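Dihydropteroate synthase (Anaplasma phagocytophilum, PDB 6UCZ) probably condenses a hydroxymethyl-dihydropterin pyrophosphate with p-aminobenzoate to form dihydropteroate, a step in bacterial folate synthesis. Local coordinates at residues V69-A74 / S112-N117; V129-D134 / S151-I156; I84-E89 / A118-L123. All blocks are in the same frame, centred on the assembly; numbering follows the deposited sequence. Where two conformers were deposited one is given.

Interaction 1. Residues V69-A74 / S112-N117; sequences VIDVGA and SIDTRN. With PMM (pterin-6-yl-methyl-monophosphate), chain C.
Asp71 and Ser112 are paired in register on adjacent parallel strands and joined to each other by a side-chain bond, while the backbone of Ser112 bonds to the residues flanking Asp71. Ser112 N donates a hydrogen bond to Ile70 O (2.8 Å), Ser112 O accepts one from Val72 N, and Asp114 N continues the ladder to Val72 O. Asp71 shows how the side chains use this register. Its CB packs on Ser112 CB at 4.2 Å. With CG swung opposite the backbone N (chi1 -175°), the carboxylate lies over the neighbouring strand, CG 3.8 Å from Asp114 CB. OD1 accepts Ser112 OG at 2.9 Å, on its anti side and 26° out of the carboxylate plane. OD2 stops 3.3 Å from Asp114 OD2; this approach of two acceptors is probably compensated by Arg274, which makes salt bridges to both oxygens. Asp114 OD2 also lies 2.9 Å from N8 of the pterin, while its OD1 is bonded to Gln135. Val69 CG1 packs on Ser112 CB at 3.8 Å. Beyond the paired residues, a water links Ala74 N to Asp114 O. Two inward-facing aspartates on adjacent strands, sharing one arginine beside the ligand, belong to the pterin pocket inside the TIM barrel of dihydropteroate synthases.

Interaction 2. Residues V129-D134 / S151-I156; sequences VDYIND and SAKIII. With PMM (pterin-6-yl-methyl-monophosphate), chain C.
Tyr131 OH is gripped from several sides: a water donates to it at 2.8 Å, Glu110 hydrogen-bonds to it, and Lys153 NZ adds a weak, long bond of 3.5 Å. Tyr131 and Lys153 are paired across the parallel strands of a beta-alpha-beta unit whose helix is 143-148. Lys153 crosses the face of the tyrosine ring at a slant, with CB near CD2 and CE 4.1 Å from the ring centroid, over the face but shifted toward the rim, a CH-pi contact. A bend at chi3 (-107°) helps carry NZ past the ring to the phenol end, where it shares the water and makes a salt bridge to Glu110. Along the backbone, Ile132 N bonds to Lys153 O, Ile155 N to Ile132 O at 2.8 Å, and Asp134 N to Ile155 O. On the sheet face of Ile132 and Ile154, toward helix 143-148, Ile132 CB meets Ile154 CG1 at 4.2 Å. The other face holds the pterin. There Ile155 CG2 lies close to both Asn133 OD1 and ligand N2, and Asn133 ND2 divides its protons between ligand N1 and Asp71 OD2. This pairing fixes the amide's flip, and Asn133 OD1 receives ligand N2-H almost straight, at 2.8 Å and 176°.

Interaction 3. Residues I84-E89 / A118-L123; sequences ITQEEE and AKTAEL
The amide of Gln86 and the carboxylate of Glu89 are the flat groups here, and both turn to Thr120. Over one face of the amide lie CB and CG of Lys119, with CB 3.7 Å from Gln86 CD; near its edge is Thr120 OG1, tilted 17° from the amide plane. Thr120 also covers one face of the Glu89 carboxylate, placing OG1 and CG2 above it, while Asn117 ND2 bonds to OE1 from the other side of that plane. The contact joins the N-terminal turns of two helices, 86-93 and 118-127, on the outside of the TIM barrel. Its hub is Thr120 OG1, which accepts from Gln86 NE2 at 3.0 Å and donates to Glu89 OE1 at 2.6 Å. The second bond is short, and the hydroxyl meets OE1 from above the carboxylate plane, 55° out of it. Torsions help to place the two groups: Gln86 bends at chi2 (-82°), which lays its amide across Lys119 and puts NE2 beside Thr120 OG1, whereas Glu89 runs out extended from its helix. Thr115 OG1 bonds to OE2, so both carboxylate oxygens are satisfied, and the nearby start of helix 118-127 probably favours the negative charge. At the solvent side, Leu123 CD1 just reaches Gln86 NE2, and the end of Lys119 turns away to form a salt bridge with Glu122 OE1 on its own helix. Helix 86-93 begins with a capping box: Thr85 OG1 accepts Glu88 N at 3.0 Å, and the reciprocal bond from Thr85 N to Glu88 OE1 is weak, at 3.4 Å.

In the fold
Interactions 1 and 2 are neighbours in the parallel sheet of the barrel, their centres about 9 Å apart: strand 110-115 lies beside strand 131-134, and Ile113 O and Asn133 N meet at 2.8 Å. Both touch the bound pterin, from three adjacent strands, with strand 69-73 alongside supplying Asp71 to the second shell. Interaction 3 lies farther out, its centre about 11 Å from that of interaction 1 and 15 Å from that of interaction 2. Its helices follow the two strands of interaction 1, so these two contacts alternate along the chain, whereas interaction 2 comes after both. Helix 118-127 leads on to strand 131-134, and Ala121 CB packs on Ile132 CG2, tying the outer helix layer to the sheet behind the pocket.

Interaction 1. Residues V69-A74 / S112-N117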
# COMPACT_ATOMS: atom_id res chain seq x y z
N VAL A 69 -7.60 -8.01 2.44
CA VAL A 69 -6.97 -7.22 3.50
C VAL A 69 -7.67 -5.87 3.56
O VAL A 69 -8.05 -5.32 2.52
CB VAL A 69 -5.45 -7.01 3.24
CG1 VAL A 69 -4.77 -6.35 4.45
CG2 VAL A 69 -4.76 -8.33 2.88
N ILE A 70 -7.85 -5.33 4.77
CA ILE A 70 -8.31 -3.96 4.96
C ILE A 70 -7.11 -3.13 5.42
O ILE A 70 -6.54 -3.40 6.49
CB ILE A 70 -9.45 -3.87 5.99
CG1 ILE A 70 -10.56 -4.87 5.69
CG2 ILE A 70 -9.99 -2.44 6.04
CD1 ILE A 70 -11.31 -4.59 4.40
N ASP A 71 -6.75 -2.13 4.63
CA ASP A 71 -5.63 -1.25 4.93
C ASP A 71 -6.16 0.02 5.60
O ASP A 71 -6.80 0.85 4.94
CB ASP A 71 -4.85 -0.92 3.65
CG ASP A 71 -3.61 -0.09 3.91
OD1 ASP A 71 -2.80 -0.49 4.78
OD2 ASP A 71 -3.41 0.94 3.22
N VAL A 72 -5.89 0.17 6.89
CA VAL A 72 -6.43 1.26 7.69
C VAL A 72 -5.37 2.35 7.83
O VAL A 72 -4.26 2.10 8.33
CB VAL A 72 -6.88 0.77 9.07
CG1 VAL A 72 -7.64 1.89 9.80
CG2 VAL A 72 -7.73 -0.51 8.96
N GLY A 73 -5.72 3.56 7.44
CA GLY A 73 -4.79 4.67 7.52
C GLY A 73 -5.42 5.94 8.05
O GLY A 73 -6.59 6.22 7.79
N ALA A 74 -4.65 6.70 8.81
CA ALA A 74 -5.15 7.91 9.45
C ALA A 74 -4.39 9.16 9.08
O ALA A 74 -4.75 10.25 9.56
CB ALA A 74 -5.13 7.75 10.98
N SER A 112 -4.26 -4.37 7.74
CA SER A 112 -2.97 -3.71 7.53
C SER A 112 -3.02 -2.33 8.17
O SER A 112 -4.05 -1.66 8.12
CB SER A 112 -2.68 -3.59 6.01
OG SER A 112 -1.46 -2.90 5.78
N ILE A 113 -1.92 -1.90 8.78
CA ILE A 113 -1.83 -0.55 9.34
C ILE A 113 -0.97 0.29 8.41
O ILE A 113 0.22 0.01 8.22
CB ILE A 113 -1.31 -0.55 10.79
CG1 ILE A 113 -1.17 0.89 11.32
CG2 ILE A 113 0.01 -1.30 10.95
CD1 ILE A 113 -2.47 1.67 11.33
N ASP A 114 -1.57 1.31 7.81
CA ASP A 114 -0.86 2.19 6.88
C ASP A 114 -0.32 3.34 7.70
O ASP A 114 -1.06 4.25 8.09
CB ASP A 114 -1.79 2.67 5.76
CG ASP A 114 -1.08 3.52 4.72
OD1 ASP A 114 0.08 3.95 4.92
OD2 ASP A 114 -1.70 3.73 3.65
N THR A 115 0.97 3.29 8.02
CA THR A 115 1.58 4.31 8.86
C THR A 115 3.06 4.41 8.51
O THR A 115 3.67 3.44 8.04
CB THR A 115 1.42 4.00 10.35
OG1 THR A 115 2.02 5.03 11.13
CG2 THR A 115 2.08 2.68 10.71
N ARG A 116 3.62 5.59 8.74
CA ARG A 116 5.06 5.76 8.70
C ARG A 116 5.70 5.73 10.09
O ARG A 116 6.93 5.80 10.18
CB ARG A 116 5.41 7.08 7.99
CG ARG A 116 5.21 8.31 8.85
CD ARG A 116 5.45 9.56 8.04
NE ARG A 116 4.34 9.76 7.11
CZ ARG A 116 4.08 10.90 6.49
NH1 ARG A 116 4.83 11.97 6.71
NH2 ARG A 116 3.04 10.97 5.65
N ASN A 117 4.91 5.61 11.16
CA ASN A 117 5.38 5.74 12.54
C ASN A 117 5.47 4.37 13.22
O ASN A 117 4.46 3.66 13.32
CB ASN A 117 4.46 6.64 13.36
CG ASN A 117 4.42 8.06 12.83
OD1 ASN A 117 5.46 8.66 12.59
ND2 ASN A 117 3.22 8.61 12.67
N5 PMM C . -0.54 5.20 -1.54
C6 PMM C . -1.09 5.97 -0.59
C7 PMM C . -1.05 5.60 0.74
N8 PMM C . -0.46 4.48 1.19
N1 PMM C . 0.67 2.56 0.70
C2 PMM C . 1.25 1.76 -0.19
N2 PMM C . 1.86 0.65 0.22
N3 PMM C . 1.27 2.03 -1.53
C4 PMM C . 0.72 3.15 -2.13
O4 PMM C . 0.81 3.33 -3.34
C4A PMM C . 0.07 4.07 -1.17
C8A PMM C . 0.09 3.72 0.23
C9 PMM C . -1.69 7.27 -1.06
O10 PMM C . -2.90 6.99 -1.80
PA PMM C . -4.37 7.34 -1.21
O1P PMM C . -5.32 7.09 -2.40
O2P PMM C . -4.41 8.83 -0.91
O3P PMM C . -4.66 6.48 -0.02
O HOH W 1 -2.27 5.78 9.78

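Interaction 2. Residues V129-D134 / S151-I156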
# COMPACT_ATOMS: atom_id res chain seq x y z
N VAL A 129 -3.27 -6.53 14.24
CA VAL A 129 -3.19 -6.40 12.78
C VAL A 129 -2.16 -7.38 12.23
O VAL A 129 -1.30 -7.90 12.94
CB VAL A 129 -2.89 -4.96 12.30
CG1 VAL A 129 -3.93 -3.99 12.81
CG2 VAL A 129 -1.47 -4.51 12.65
N ASP A 130 -2.30 -7.67 10.94
CA ASP A 130 -1.52 -8.68 10.24
C ASP A 130 -0.38 -8.10 9.42
O ASP A 130 0.60 -8.82 9.17
CB ASP A 130 -2.44 -9.49 9.31
CG ASP A 130 -3.59 -10.12 10.07
OD1 ASP A 130 -3.35 -11.18 10.68
OD2 ASP A 130 -4.70 -9.56 10.08
N TYR A 131 -0.48 -6.85 8.98
CA TYR A 131 0.55 -6.23 8.16
C TYR A 131 0.88 -4.86 8.71
O TYR A 131 -0.01 -4.14 9.17
CB TYR A 131 0.10 -6.01 6.69
CG TYR A 131 -0.34 -7.22 5.90
CD1 TYR A 131 -1.60 -7.78 6.07
CD2 TYR A 131 0.49 -7.76 4.93
CE1 TYR A 131 -2.00 -8.88 5.32
CE2 TYR A 131 0.11 -8.84 4.18
CZ TYR A 131 -1.14 -9.40 4.37
OH TYR A 131 -1.49 -10.48 3.61
N ILE A 132 2.16 -4.49 8.63
CA ILE A 132 2.55 -3.09 8.62
C ILE A 132 2.66 -2.65 7.16
O ILE A 132 3.45 -3.21 6.39
CB ILE A 132 3.89 -2.85 9.33
CG1 ILE A 132 3.91 -3.44 10.74
CG2 ILE A 132 4.19 -1.34 9.37
CD1 ILE A 132 5.28 -3.37 11.36
N ASN A 133 1.86 -1.67 6.77
CA ASN A 133 2.03 -1.05 5.46
C ASN A 133 2.88 0.19 5.70
O ASN A 133 2.37 1.29 5.91
CB ASN A 133 0.68 -0.74 4.82
CG ASN A 133 0.82 0.04 3.54
OD1 ASN A 133 1.90 0.12 2.95
ND2 ASN A 133 -0.27 0.67 3.12
N ASP A 134 4.20 -0.00 5.70
CA ASP A 134 5.14 1.07 6.07
C ASP A 134 5.31 1.97 4.88
O ASP A 134 6.28 1.86 4.11
CB ASP A 134 6.48 0.51 6.54
CG ASP A 134 7.48 1.62 6.89
OD1 ASP A 134 7.07 2.79 7.03
OD2 ASP A 134 8.68 1.31 7.02
N SER A 151 6.82 -10.40 14.22
CA SER A 151 6.65 -11.43 13.21
C SER A 151 5.68 -11.00 12.10
O SER A 151 5.24 -11.84 11.30
CB SER A 151 6.20 -12.77 13.82
OG SER A 151 4.91 -12.66 14.41
N ALA A 152 5.32 -9.72 12.06
CA ALA A 152 4.36 -9.22 11.09
C ALA A 152 4.93 -9.22 9.68
O ALA A 152 6.14 -9.17 9.46
CB ALA A 152 3.95 -7.79 11.45
N LYS A 153 4.02 -9.28 8.71
CA LYS A 153 4.40 -8.98 7.34
C LYS A 153 4.50 -7.47 7.20
O LYS A 153 3.77 -6.71 7.85
CB LYS A 153 3.38 -9.55 6.36
CG LYS A 153 3.16 -11.04 6.52
CD LYS A 153 2.01 -11.55 5.65
CE LYS A 153 0.78 -11.87 6.50
NZ LYS A 153 -0.16 -12.82 5.81
N ILE A 154 5.41 -7.01 6.34
CA ILE A 154 5.63 -5.58 6.20
C ILE A 154 5.76 -5.18 4.73
O ILE A 154 6.53 -5.79 3.99
CB ILE A 154 6.85 -5.11 7.02
CG1 ILE A 154 7.15 -3.64 6.74
CG2 ILE A 154 8.07 -6.00 6.77
CD1 ILE A 154 7.91 -2.97 7.88
N ILE A 155 5.01 -4.17 4.33
CA ILE A 155 5.19 -3.51 3.04
C ILE A 155 6.07 -2.29 3.24
O ILE A 155 5.81 -1.48 4.14
CB ILE A 155 3.84 -3.09 2.43
CG1 ILE A 155 2.88 -4.28 2.39
CG2 ILE A 155 4.04 -2.51 1.01
CD1 ILE A 155 1.43 -3.86 2.20
N ILE A 156 7.11 -2.15 2.43
CA ILE A 156 7.93 -0.94 2.38
C ILE A 156 7.71 -0.29 1.02
O ILE A 156 7.83 -0.95 -0.02
CB ILE A 156 9.41 -1.22 2.65
CG1 ILE A 156 9.93 -2.38 1.79
CG2 ILE A 156 9.64 -1.51 4.14
CD1 ILE A 156 11.45 -2.61 1.93
N5 PMM C . -0.54 5.20 -1.54
C6 PMM C . -1.09 5.97 -0.59
C7 PMM C . -1.05 5.60 0.74
N8 PMM C . -0.46 4.48 1.19
N1 PMM C . 0.67 2.56 0.70
C2 PMM C . 1.25 1.76 -0.19
N2 PMM C . 1.86 0.65 0.22
N3 PMM C . 1.27 2.03 -1.53
C4 PMM C . 0.72 3.15 -2.13
O4 PMM C . 0.81 3.33 -3.34
C4A PMM C . 0.07 4.07 -1.17
C8A PMM C . 0.09 3.72 0.23
C9 PMM C . -1.69 7.27 -1.06
O10 PMM C . -2.90 6.99 -1.80
PA PMM C . -4.37 7.34 -1.21
O1P PMM C . -5.32 7.09 -2.40
O2P PMM C . -4.41 8.83 -0.91
O3P PMM C . -4.66 6.48 -0.02
O HOH W 2 0.20 -12.58 2.77

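Interaction 3. Residues I84-E89 / A118-L123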
# COMPACT_ATOMS: atom_id res chain seq x y z
N ILE A 84 0.37 15.09 10.43
CA ILE A 84 -0.08 15.07 11.81
C ILE A 84 0.97 14.36 12.66
O ILE A 84 1.84 13.65 12.14
CB ILE A 84 -1.47 14.40 11.96
CG1 ILE A 84 -1.42 12.97 11.43
CG2 ILE A 84 -2.52 15.20 11.21
CD1 ILE A 84 -2.69 12.20 11.66
N THR A 85 0.87 14.50 13.98
CA THR A 85 1.74 13.80 14.91
C THR A 85 1.34 12.33 15.03
O THR A 85 0.21 11.93 14.73
CB THR A 85 1.72 14.44 16.30
OG1 THR A 85 0.41 14.29 16.87
CG2 THR A 85 2.07 15.92 16.22
N GLN A 86 2.30 11.51 15.47
CA GLN A 86 1.98 10.11 15.73
C GLN A 86 0.87 9.97 16.77
O GLN A 86 0.05 9.05 16.68
CB GLN A 86 3.24 9.36 16.21
CG GLN A 86 3.06 7.86 16.44
CD GLN A 86 2.44 7.51 17.80
OE1 GLN A 86 2.64 8.24 18.78
NE2 GLN A 86 1.67 6.42 17.85
N GLU A 87 0.83 10.87 17.76
CA GLU A 87 -0.18 10.78 18.80
C GLU A 87 -1.57 11.10 18.25
O GLU A 87 -2.55 10.42 18.58
CB GLU A 87 0.15 11.73 19.96
CG GLU A 87 1.36 11.33 20.80
CD GLU A 87 2.67 11.85 20.24
OE1 GLU A 87 2.67 12.46 19.15
OE2 GLU A 87 3.71 11.69 20.92
N GLU A 88 -1.68 12.16 17.45
CA GLU A 88 -2.95 12.44 16.79
C GLU A 88 -3.35 11.29 15.87
O GLU A 88 -4.52 10.90 15.82
CB GLU A 88 -2.85 13.76 16.04
CG GLU A 88 -2.73 14.92 17.00
CD GLU A 88 -2.18 16.18 16.35
OE1 GLU A 88 -1.81 16.13 15.16
OE2 GLU A 88 -2.12 17.22 17.06
N GLU A 89 -2.38 10.74 15.14
CA GLU A 89 -2.66 9.60 14.27
C GLU A 89 -3.27 8.46 15.06
O GLU A 89 -4.30 7.89 14.66
CB GLU A 89 -1.37 9.14 13.60
CG GLU A 89 -1.55 7.92 12.70
CD GLU A 89 -0.22 7.32 12.29
OE1 GLU A 89 0.71 7.33 13.12
OE2 GLU A 89 -0.10 6.84 11.14
N ALA A 118 6.66 4.04 13.74
CA ALA A 118 6.85 2.73 14.37
C ALA A 118 5.94 2.54 15.58
O ALA A 118 5.43 1.43 15.80
CB ALA A 118 8.32 2.56 14.77
N LYS A 119 5.72 3.59 16.37
CA LYS A 119 4.86 3.46 17.54
C LYS A 119 3.43 3.10 17.15
O LYS A 119 2.79 2.27 17.80
CB LYS A 119 4.86 4.76 18.35
CG LYS A 119 4.07 4.69 19.66
CD LYS A 119 4.39 3.47 20.50
CE LYS A 119 5.62 3.68 21.37
NZ LYS A 119 5.58 2.81 22.58
N THR A 120 2.92 3.72 16.09
CA THR A 120 1.58 3.37 15.63
C THR A 120 1.53 1.92 15.15
O THR A 120 0.59 1.19 15.48
CB THR A 120 1.14 4.34 14.53
OG1 THR A 120 0.86 5.61 15.13
CG2 THR A 120 -0.09 3.81 13.79
N ALA A 121 2.56 1.49 14.41
CA ALA A 121 2.60 0.09 13.99
C ALA A 121 2.63 -0.83 15.20
O ALA A 121 1.93 -1.85 15.23
CB ALA A 121 3.81 -0.17 13.10
N GLU A 122 3.41 -0.47 16.23
CA GLU A 122 3.50 -1.29 17.43
C GLU A 122 2.16 -1.37 18.15
O GLU A 122 1.76 -2.45 18.61
CB GLU A 122 4.57 -0.71 18.37
CG GLU A 122 4.68 -1.40 19.70
CD GLU A 122 5.72 -0.75 20.58
OE1 GLU A 122 5.83 0.49 20.56
OE2 GLU A 122 6.44 -1.49 21.28
N LEU A 123 1.46 -0.25 18.28
CA LEU A 123 0.16 -0.27 18.95
C LEU A 123 -0.85 -1.07 18.14
O LEU A 123 -1.62 -1.87 18.70
CB LEU A 123 -0.32 1.15 19.21
CG LEU A 123 0.44 1.88 20.32
CD1 LEU A 123 -0.04 3.31 20.46
CD2 LEU A 123 0.33 1.14 21.65